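PDB 3C9H: ABC transporter, substrate binding protein from Agrobacterium tumefaciens, which probably captures a solute in the periplasm and hands it to an ABC importer, and carries a bound magnesium ion. Local coordinates for residues S103-D112 / N124-L132; A91-Q99 / G182-R190. All blocks are in the same frame, centred on the assembly; numbering follows the deposited sequence.

In the fold
In this protein one helix takes part in both contacts, one at the citrate pocket and one away from the annotated sites. The start of helix 96-104 belongs to contact 2, just after Ser94, which binds the citrate, and its end belongs to contact 1. The two centres lie 16 Å apart, yet the contacts meet directly where Leu132 CD1 packs on Phe92 CE1 at 3.5 Å. Along the chain, contact 1 is nested inside the loop that contact 2 closes, and strand 258-268 borders both. In contact 2 the side chain of Ser94 comes within about 6 Å of the magnesium ion and about 3 Å of the side chain of its ligand Ser41.

Contact 1: residues S103-D112 / N124-L132; sequences SNDGYAQRSD and NWRNTAYAL
Ser111 and Asn127 join through their backbones where the chain leaving helix 96-104 passes the turn of a small antiparallel hairpin, strands 124-125 and 129-131, which carries a classic beta bulge at Thr128 and Ala129 facing Trp125. Ser111 N donates to Asn127 O at 2.7 Å, and Ser111 O receives the hydroxyl of Tyr130 OH at 2.6 Å, with a C=O...donor angle of 167°. The same hydroxyl also bonds to Ser116.

Beside this pair, Thr128 CG2 presses on Ala108 CB at 3.5 Å. CG2 lies anti to the backbone N, while OG1 lies anti to the carbonyl carbon, beside the backbone N, and donates to Arg126 O from above the carbonyl plane. Nearer the helix end, Ser103 CB meets the six-membered ring of Trp125 obliquely, 3.4 Å from CZ3; Ser103 OG itself turns back to Gln99 O in its own helix. The guanidinium of Arg110 has Asn127 CB over one face, and a salt bridge from NE to Asp112 OD1, tilted 28° from the guanidinium plane, is likely to restrain its rotation. An Asx motif, Asn127 N to Asn124 OD1, shapes the turn from within.

One water completes the join: it donates to Gln109 O and, at 2.6 Å, to Thr128 O, and accepts from Ser111 OG at 2.9 Å.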
loop_
_atom_site.group_PDB
_atom_site.type_symbol
_atom_site.label_atom_id
_atom_site.label_comp_id
_atom_site.label_asym_id
_atom_site.label_seq_id
_atom_site.Cartn_x
_atom_site.Cartn_y
_atom_site.Cartn_z
ATOM N N SER A 103 10.517 11.778 6.568
ATOM C CA SER A 103 10.140 13.176 6.653
ATOM C C SER A 103 10.538 13.760 8.015
ATOM O O SER A 103 11.047 14.897 8.113
ATOM C CB SER A 103 8.631 13.306 6.416
ATOM O OG SER A 103 8.272 12.816 5.128
ATOM N N ASN A 104 10.323 12.980 9.064
ATOM C CA ASN A 104 10.737 13.385 10.413
ATOM C C ASN A 104 12.275 13.520 10.582
ATOM O O ASN A 104 12.752 14.356 11.351
ATOM C CB ASN A 104 10.169 12.381 11.415
ATOM C CG ASN A 104 10.253 12.864 12.837
ATOM O OD1 ASN A 104 11.037 12.326 13.633
ATOM N ND2 ASN A 104 9.470 13.884 13.175
ATOM N N ASP A 105 13.056 12.697 9.887
ATOM C CA ASP A 105 14.503 12.638 10.098
ATOM C C ASP A 105 15.276 13.518 9.134
ATOM O O ASP A 105 16.509 13.484 9.118
ATOM C CB ASP A 105 15.020 11.201 9.995
ATOM C CG ASP A 105 14.554 10.322 11.128
ATOM O OD1 ASP A 105 14.117 10.864 12.154
ATOM O OD2 ASP A 105 14.640 9.078 11.015
ATOM N N GLY A 106 14.571 14.312 8.331
ATOM C CA GLY A 106 15.239 15.263 7.457
ATOM C C GLY A 106 15.523 14.793 6.040
ATOM O O GLY A 106 16.181 15.509 5.292
ATOM N N TYR A 107 15.010 13.612 5.670
ATOM C CA TYR A 107 15.236 13.040 4.349
ATOM C C TYR A 107 14.246 13.516 3.274
ATOM O O TYR A 107 14.423 13.208 2.094
ATOM C CB TYR A 107 15.272 11.491 4.426
ATOM C CG TYR A 107 16.481 10.974 5.172
ATOM C CD1 TYR A 107 17.676 10.694 4.509
ATOM C CD2 TYR A 107 16.443 10.794 6.550
ATOM C CE1 TYR A 107 18.804 10.252 5.202
ATOM C CE2 TYR A 107 17.566 10.333 7.261
ATOM C CZ TYR A 107 18.742 10.074 6.582
ATOM O OH TYR A 107 19.835 9.626 7.280
ATOM N N ALA A 108 13.226 14.272 3.679
ATOM C CA ALA A 108 12.299 14.900 2.760
ATOM C C ALA A 108 12.530 16.415 2.744
ATOM O O ALA A 108 13.283 16.965 3.568
ATOM C CB ALA A 108 10.861 14.567 3.146
ATOM N N GLN A 109 11.893 17.086 1.789
ATOM C CA GLN A 109 11.841 18.540 1.774
ATOM C C GLN A 109 10.391 18.983 1.533
ATOM O O GLN A 109 9.599 18.254 0.937
ATOM C CB GLN A 109 12.799 19.128 0.729
ATOM C CG GLN A 109 12.561 18.678 -0.705
ATOM C CD GLN A 109 13.499 19.371 -1.675
ATOM O OE1 GLN A 109 13.353 20.553 -1.932
ATOM N NE2 GLN A 109 14.470 18.638 -2.208
ATOM N N ARG A 110 10.069 20.175 2.027
ATOM C CA ARG A 110 8.731 20.719 1.981
ATOM C C ARG A 110 8.328 20.984 0.544
ATOM O O ARG A 110 9.145 21.426 -0.293
ATOM C CB ARG A 110 8.669 22.014 2.821
ATOM C CG ARG A 110 7.310 22.626 2.981
ATOM C CD ARG A 110 7.372 23.903 3.878
ATOM N NE ARG A 110 6.042 24.424 4.222
ATOM C CZ ARG A 110 5.410 24.198 5.372
ATOM N NH1 ARG A 110 5.951 23.442 6.333
ATOM N NH2 ARG A 110 4.217 24.733 5.565
ATOM N N SER A 111 7.058 20.729 0.265
ATOM C CA SER A 111 6.487 20.978 -1.040
ATOM C C SER A 111 5.249 21.839 -0.888
ATOM O O SER A 111 4.169 21.325 -0.592
ATOM C CB SER A 111 6.103 19.663 -1.714
ATOM O OG SER A 111 7.235 18.903 -2.006
ATOM N N ASP A 112 5.415 23.150 -1.098
ATOM C CA ASP A 112 4.324 24.112 -0.977
ATOM C C ASP A 112 3.672 24.252 -2.318
ATOM O O ASP A 112 4.183 24.973 -3.192
ATOM C CB ASP A 112 4.834 25.479 -0.519
ATOM C CG ASP A 112 5.320 25.463 0.901
ATOM O OD1 ASP A 112 4.758 24.697 1.699
ATOM O OD2 ASP A 112 6.256 26.225 1.219
ATOM N N ASN A 124 -1.999 15.410 5.332
ATOM C CA ASN A 124 -0.879 16.314 5.113
ATOM C C ASN A 124 -0.038 16.477 6.382
ATOM O O ASN A 124 -0.523 17.026 7.377
ATOM C CB ASN A 124 -1.437 17.668 4.680
ATOM C CG ASN A 124 -0.365 18.692 4.417
ATOM O OD1 ASN A 124 0.810 18.456 4.666
ATOM N ND2 ASN A 124 -0.772 19.841 3.905
ATOM N N TRP A 125 1.201 15.993 6.351
ATOM C CA TRP A 125 2.198 16.296 7.384
ATOM C C TRP A 125 3.141 17.404 6.882
ATOM O O TRP A 125 3.966 17.172 6.009
ATOM C CB TRP A 125 3.022 15.058 7.772
ATOM C CG TRP A 125 3.913 15.290 8.983
ATOM C CD1 TRP A 125 3.516 15.343 10.290
ATOM C CD2 TRP A 125 5.344 15.525 8.995
ATOM N NE1 TRP A 125 4.596 15.590 11.106
ATOM C CE2 TRP A 125 5.723 15.711 10.339
ATOM C CE3 TRP A 125 6.325 15.633 7.998
ATOM C CZ2 TRP A 125 7.059 15.967 10.721
ATOM C CZ3 TRP A 125 7.659 15.884 8.379
ATOM C CH2 TRP A 125 8.009 16.045 9.719
ATOM N N ARG A 126 2.952 18.613 7.409
ATOM C CA ARG A 126 3.853 19.752 7.182
ATOM C C ARG A 126 4.154 20.105 5.748
ATOM O O ARG A 126 5.267 20.535 5.446
ATOM C CB ARG A 126 5.175 19.504 7.892
ATOM C CG ARG A 126 5.007 19.306 9.364
ATOM C CD ARG A 126 6.331 19.428 10.032
ATOM N NE ARG A 126 6.191 19.361 11.475
ATOM C CZ ARG A 126 7.179 19.058 12.319
ATOM N NH1 ARG A 126 8.408 18.758 11.883
ATOM N NH2 ARG A 126 6.920 19.025 13.616
ATOM N N ASN A 127 3.153 19.969 4.878
ATOM C CA ASN A 127 3.297 20.257 3.438
ATOM C C ASN A 127 4.458 19.465 2.807
ATOM O O ASN A 127 4.964 19.822 1.742
ATOM C CB ASN A 127 3.475 21.767 3.216
ATOM C CG ASN A 127 2.152 22.520 3.055
ATOM O OD1 ASN A 127 2.136 23.614 2.484
ATOM N ND2 ASN A 127 1.063 21.962 3.548
ATOM N N THR A 128 4.802 18.353 3.447
ATOM C CA THR A 128 5.998 17.578 3.127
ATOM C C THR A 128 5.672 16.150 2.669
ATOM O O THR A 128 6.097 15.743 1.590
ATOM C CB THR A 128 6.968 17.543 4.343
ATOM O OG1 THR A 128 7.360 18.882 4.659
ATOM C CG2 THR A 128 8.250 16.743 4.007
ATOM N N ALA A 129 4.953 15.405 3.519
ATOM C CA ALA A 129 4.402 14.081 3.229
ATOM C C ALA A 129 2.881 14.160 3.064
ATOM O O ALA A 129 2.152 14.666 3.960
ATOM C CB ALA A 129 4.730 13.126 4.365
ATOM N N TYR A 130 2.403 13.689 1.921
ATOM C CA TYR A 130 0.993 13.724 1.584
ATOM C C TYR A 130 0.440 12.332 1.340
ATOM O O TYR A 130 0.977 11.573 0.518
ATOM C CB TYR A 130 0.791 14.536 0.307
ATOM C CG TYR A 130 1.196 15.996 0.386
ATOM C CD1 TYR A 130 0.269 16.952 0.731
ATOM C CD2 TYR A 130 2.495 16.424 0.062
ATOM C CE1 TYR A 130 0.603 18.315 0.792
ATOM C CE2 TYR A 130 2.840 17.785 0.124
ATOM C CZ TYR A 130 1.884 18.717 0.485
ATOM O OH TYR A 130 2.171 20.043 0.535
ATOM N N ALA A 131 -0.656 12.020 2.006
ATOM C CA ALA A 131 -1.406 10.796 1.766
ATOM C C ALA A 131 -2.234 11.013 0.524
ATOM O O ALA A 131 -2.997 11.993 0.447
ATOM C CB ALA A 131 -2.350 10.492 2.946
ATOM N N LEU A 132 -2.142 10.111 -0.437
ATOM C CA LEU A 132 -2.757 10.344 -1.768
ATOM C C LEU A 132 -3.859 9.386 -2.217
ATOM O O LEU A 132 -4.515 9.644 -3.239
ATOM C CB LEU A 132 -1.655 10.386 -2.841
ATOM C CG LEU A 132 -0.580 11.453 -2.604
ATOM C CD1 LEU A 132 0.647 11.216 -3.538
ATOM C CD2 LEU A 132 -1.166 12.847 -2.801
HETATM O O HOH W 1 7.699 16.743 -0.170
#

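Contact 2: residues A91-Q99 / G182-R190; sequences AFSSAMDLQ and GVGFLFMSR. With CIT (citric acid), chain D.
The carboxylate of Asp97 and the ring of Phe185 lie with their planes only 7° apart, but the approach is oblique, with OD2 3.9 Å from CD2. Arg341 binds the two together, making a salt bridge to Asp97 OD2 and a cation-pi contact with the Phe185 ring, so the charge beside the ring is probably balanced. A second ring, Phe187, has Val183 CG2 over one face, displaced toward the rim.

Leu186 packs against the loop and the first turn of helix 96-104: its CD2 branch reaches Met96 CG at 3.6 Å and also touches Ser94 O, while CD1 slides past Asp97 OD1. Its CG, anti to the backbone N (chi1 -177°), extends the branches toward the 91-99 segment. Ala95 CB rests on the backbone of Gly182, and a water bridges the two segments, donating to Asp97 OD1 at 2.7 Å and to Gly182 O at 2.8 Å.

The same junction forms part of the pocket for citrate, probably acquired from the crystallisation liquor. Ser94 OG, held between its own N and carbonyl carbon (chi1 51°), donates to citrate O1 at 2.8 Å. Citrate O3 sits at the start of helix 183-194, bonded by Gly182 N at 3.2 Å and weakly by Val183 N; the helix end would be expected to stabilise such a carboxylate. Thr70, Arg263, Tyr176 and Tyr238 also bind the ligand, an anion-holding arrangement consistent with the cleft of periplasmic binding proteins. An ST turn, Ala95 N to Ser93 OG, shapes the chain as it leaves strand 90-93 for helix 96-104. That corner lies against helix 70-82 and strand 258-268, while Phe185 packs on Leu344 and Ile345 of helix 338-353.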
loop_
_atom_site.group_PDB
_atom_site.type_symbol
_atom_site.label_atom_id
_atom_site.label_comp_id
_atom_site.label_asym_id
_atom_site.label_seq_id
_atom_site.Cartn_x
_atom_site.Cartn_y
_atom_site.Cartn_z
ATOM N N ALA A 91 9.269 9.970 -3.974
ATOM C CA ALA A 91 9.159 8.709 -3.291
ATOM C C ALA A 91 7.698 8.490 -3.009
ATOM O O ALA A 91 7.032 9.351 -2.418
ATOM C CB ALA A 91 9.961 8.711 -1.978
ATOM N N PHE A 92 7.188 7.344 -3.405
ATOM C CA PHE A 92 5.758 7.034 -3.288
ATOM C C PHE A 92 5.589 5.633 -2.710
ATOM O O PHE A 92 5.944 4.631 -3.367
ATOM C CB PHE A 92 5.131 7.166 -4.676
ATOM C CG PHE A 92 3.608 7.055 -4.692
ATOM C CD1 PHE A 92 2.837 7.882 -3.919
ATOM C CD2 PHE A 92 2.972 6.165 -5.559
ATOM C CE1 PHE A 92 1.458 7.806 -3.940
ATOM C CE2 PHE A 92 1.586 6.099 -5.594
ATOM C CZ PHE A 92 0.843 6.930 -4.769
ATOM N N SER A 93 5.054 5.547 -1.485
ATOM C CA SER A 93 5.080 4.318 -0.709
ATOM C C SER A 93 3.844 4.120 0.144
ATOM O O SER A 93 3.322 5.070 0.748
ATOM C CB SER A 93 6.298 4.337 0.206
ATOM O OG SER A 93 6.358 3.184 1.014
ATOM N N SER A 94 3.419 2.865 0.201
ATOM C CA SER A 94 2.337 2.420 1.031
ATOM C C SER A 94 2.808 2.153 2.467
ATOM O O SER A 94 1.974 1.921 3.349
ATOM C CB SER A 94 1.684 1.183 0.442
ATOM O OG SER A 94 2.653 0.202 0.150
ATOM N N ALA A 95 4.123 2.181 2.698
ATOM C CA ALA A 95 4.651 2.039 4.055
ATOM C C ALA A 95 4.637 3.424 4.757
ATOM O O ALA A 95 5.639 4.135 4.835
ATOM C CB ALA A 95 6.011 1.358 4.086
ATOM N N MET A 96 3.464 3.776 5.282
ATOM C CA MET A 96 3.159 5.135 5.711
ATOM C C MET A 96 4.147 5.559 6.787
ATOM O O MET A 96 4.644 6.679 6.797
ATOM C CB MET A 96 1.746 5.226 6.280
ATOM C CG MET A 96 0.569 4.837 5.347
ATOM S SD MET A 96 -1.076 4.974 6.087
ATOM C CE MET A 96 -1.191 6.745 6.284
ATOM N N ASP A 97 4.395 4.644 7.697
ATOM C CA ASP A 97 5.313 4.859 8.793
ATOM C C ASP A 97 6.747 5.170 8.354
ATOM O O ASP A 97 7.379 6.095 8.884
ATOM C CB ASP A 97 5.233 3.693 9.782
ATOM C CG ASP A 97 5.584 2.332 9.171
ATOM O OD1 ASP A 97 5.348 2.091 7.965
ATOM O OD2 ASP A 97 6.038 1.467 9.951
ATOM N N LEU A 98 7.239 4.467 7.341
ATOM C CA LEU A 98 8.591 4.691 6.844
ATOM C C LEU A 98 8.683 6.031 6.133
ATOM O O LEU A 98 9.727 6.673 6.166
ATOM C CB LEU A 98 9.023 3.557 5.885
ATOM C CG LEU A 98 9.102 2.168 6.548
ATOM C CD1 LEU A 98 9.577 1.107 5.584
ATOM C CD2 LEU A 98 9.968 2.206 7.851
ATOM N N GLN A 99 7.595 6.440 5.476
ATOM C CA GLN A 99 7.565 7.730 4.803
ATOM C C GLN A 99 7.545 8.886 5.790
ATOM O O GLN A 99 8.225 9.879 5.604
ATOM C CB GLN A 99 6.386 7.809 3.844
ATOM C CG GLN A 99 6.563 6.900 2.621
ATOM C CD GLN A 99 7.538 7.475 1.598
ATOM O OE1 GLN A 99 8.758 7.325 1.738
ATOM N NE2 GLN A 99 7.001 8.122 0.548
ATOM N N GLY A 182 7.028 -3.557 4.001
ATOM C CA GLY A 182 6.634 -2.520 4.964
ATOM C C GLY A 182 5.128 -2.303 5.050
ATOM O O GLY A 182 4.630 -1.921 6.096
ATOM N N VAL A 183 4.377 -2.501 3.971
ATOM C CA VAL A 183 2.899 -2.347 4.072
ATOM C C VAL A 183 2.290 -3.498 4.885
ATOM O O VAL A 183 1.387 -3.293 5.693
ATOM C CB VAL A 183 2.173 -2.126 2.720
ATOM C CG1 VAL A 183 2.058 -3.426 1.928
ATOM C CG2 VAL A 183 0.797 -1.466 2.977
ATOM N N GLY A 184 2.847 -4.688 4.729
ATOM C CA GLY A 184 2.493 -5.826 5.592
ATOM C C GLY A 184 2.699 -5.510 7.053
ATOM O O GLY A 184 1.800 -5.749 7.876
ATOM N N PHE A 185 3.883 -4.987 7.397
ATOM C CA PHE A 185 4.146 -4.604 8.760
ATOM C C PHE A 185 3.131 -3.551 9.263
ATOM O O PHE A 185 2.580 -3.665 10.357
ATOM C CB PHE A 185 5.580 -4.090 8.961
ATOM C CG PHE A 185 5.815 -3.652 10.370
ATOM C CD1 PHE A 185 6.165 -4.572 11.330
ATOM C CD2 PHE A 185 5.551 -2.341 10.758
ATOM C CE1 PHE A 185 6.305 -4.173 12.676
ATOM C CE2 PHE A 185 5.675 -1.935 12.088
ATOM C CZ PHE A 185 6.040 -2.857 13.046
ATOM N N LEU A 186 2.878 -2.540 8.447
ATOM C CA LEU A 186 1.902 -1.512 8.797
ATOM C C LEU A 186 0.564 -2.151 9.133
ATOM O O LEU A 186 -0.020 -1.846 10.159
ATOM C CB LEU A 186 1.751 -0.491 7.650
ATOM C CG LEU A 186 0.817 0.712 7.886
ATOM C CD1 LEU A 186 1.391 1.613 8.952
ATOM C CD2 LEU A 186 0.560 1.511 6.604
ATOM N N PHE A 187 0.068 -3.033 8.267
ATOM C CA PHE A 187 -1.231 -3.629 8.487
ATOM C C PHE A 187 -1.212 -4.434 9.801
ATOM O O PHE A 187 -2.156 -4.350 10.576
ATOM C CB PHE A 187 -1.678 -4.529 7.321
ATOM C CG PHE A 187 -2.019 -3.797 6.018
ATOM C CD1 PHE A 187 -2.550 -2.493 6.006
ATOM C CD2 PHE A 187 -1.894 -4.470 4.807
ATOM C CE1 PHE A 187 -2.879 -1.868 4.792
ATOM C CE2 PHE A 187 -2.228 -3.867 3.593
ATOM C CZ PHE A 187 -2.722 -2.563 3.585
ATOM N N MET A 188 -0.167 -5.225 10.038
ATOM C CA MET A 188 -0.069 -5.989 11.300
ATOM C C MET A 188 -0.051 -5.050 12.505
ATOM O O MET A 188 -0.716 -5.295 13.512
ATOM C CB MET A 188 1.174 -6.885 11.314
ATOM C CG MET A 188 1.437 -7.650 12.653
ATOM S SD MET A 188 0.160 -8.863 12.995
ATOM C CE MET A 188 -0.624 -9.188 11.385
ATOM N N SER A 189 0.684 -3.953 12.409
ATOM C CA SER A 189 0.779 -3.037 13.551
ATOM C C SER A 189 -0.592 -2.385 13.841
ATOM O O SER A 189 -0.965 -2.183 15.020
ATOM C CB SER A 189 1.909 -2.019 13.347
ATOM O OG SER A 189 1.531 -0.964 12.470
ATOM N N ARG A 190 -1.372 -2.137 12.780
ATOM C CA ARG A 190 -2.725 -1.625 12.937
ATOM C C ARG A 190 -3.706 -2.688 13.463
ATOM O O ARG A 190 -4.560 -2.379 14.286
ATOM C CB ARG A 190 -3.242 -1.026 11.629
ATOM C CG ARG A 190 -2.365 0.056 11.015
ATOM C CD ARG A 190 -2.021 1.163 11.995
ATOM N NE ARG A 190 -3.142 2.072 12.215
ATOM C CZ ARG A 190 -3.121 3.081 13.089
ATOM N NH1 ARG A 190 -2.040 3.302 13.841
ATOM N NH2 ARG A 190 -4.181 3.881 13.211
HETATM C C1 CIT D . 2.553 -1.937 -2.624
HETATM O O1 CIT D . 2.373 -0.701 -2.436
HETATM O O2 CIT D . 2.239 -2.461 -3.713
HETATM C C2 CIT D . 3.105 -2.808 -1.527
HETATM C C3 CIT D . 4.051 -3.916 -2.027
HETATM O O7 CIT D . 5.046 -3.349 -2.932
HETATM C C4 CIT D . 4.788 -4.568 -0.862
HETATM C C5 CIT D . 5.714 -3.631 -0.153
HETATM O O3 CIT D . 5.736 -3.565 1.117
HETATM O O4 CIT D . 6.487 -2.980 -0.873
HETATM C C6 CIT D . 3.296 -5.024 -2.779
HETATM O O5 CIT D . 3.549 -5.315 -3.979
HETATM O O6 CIT D . 2.392 -5.660 -2.222
HETATM O O HOH W 2 6.394 -0.313 7.549
#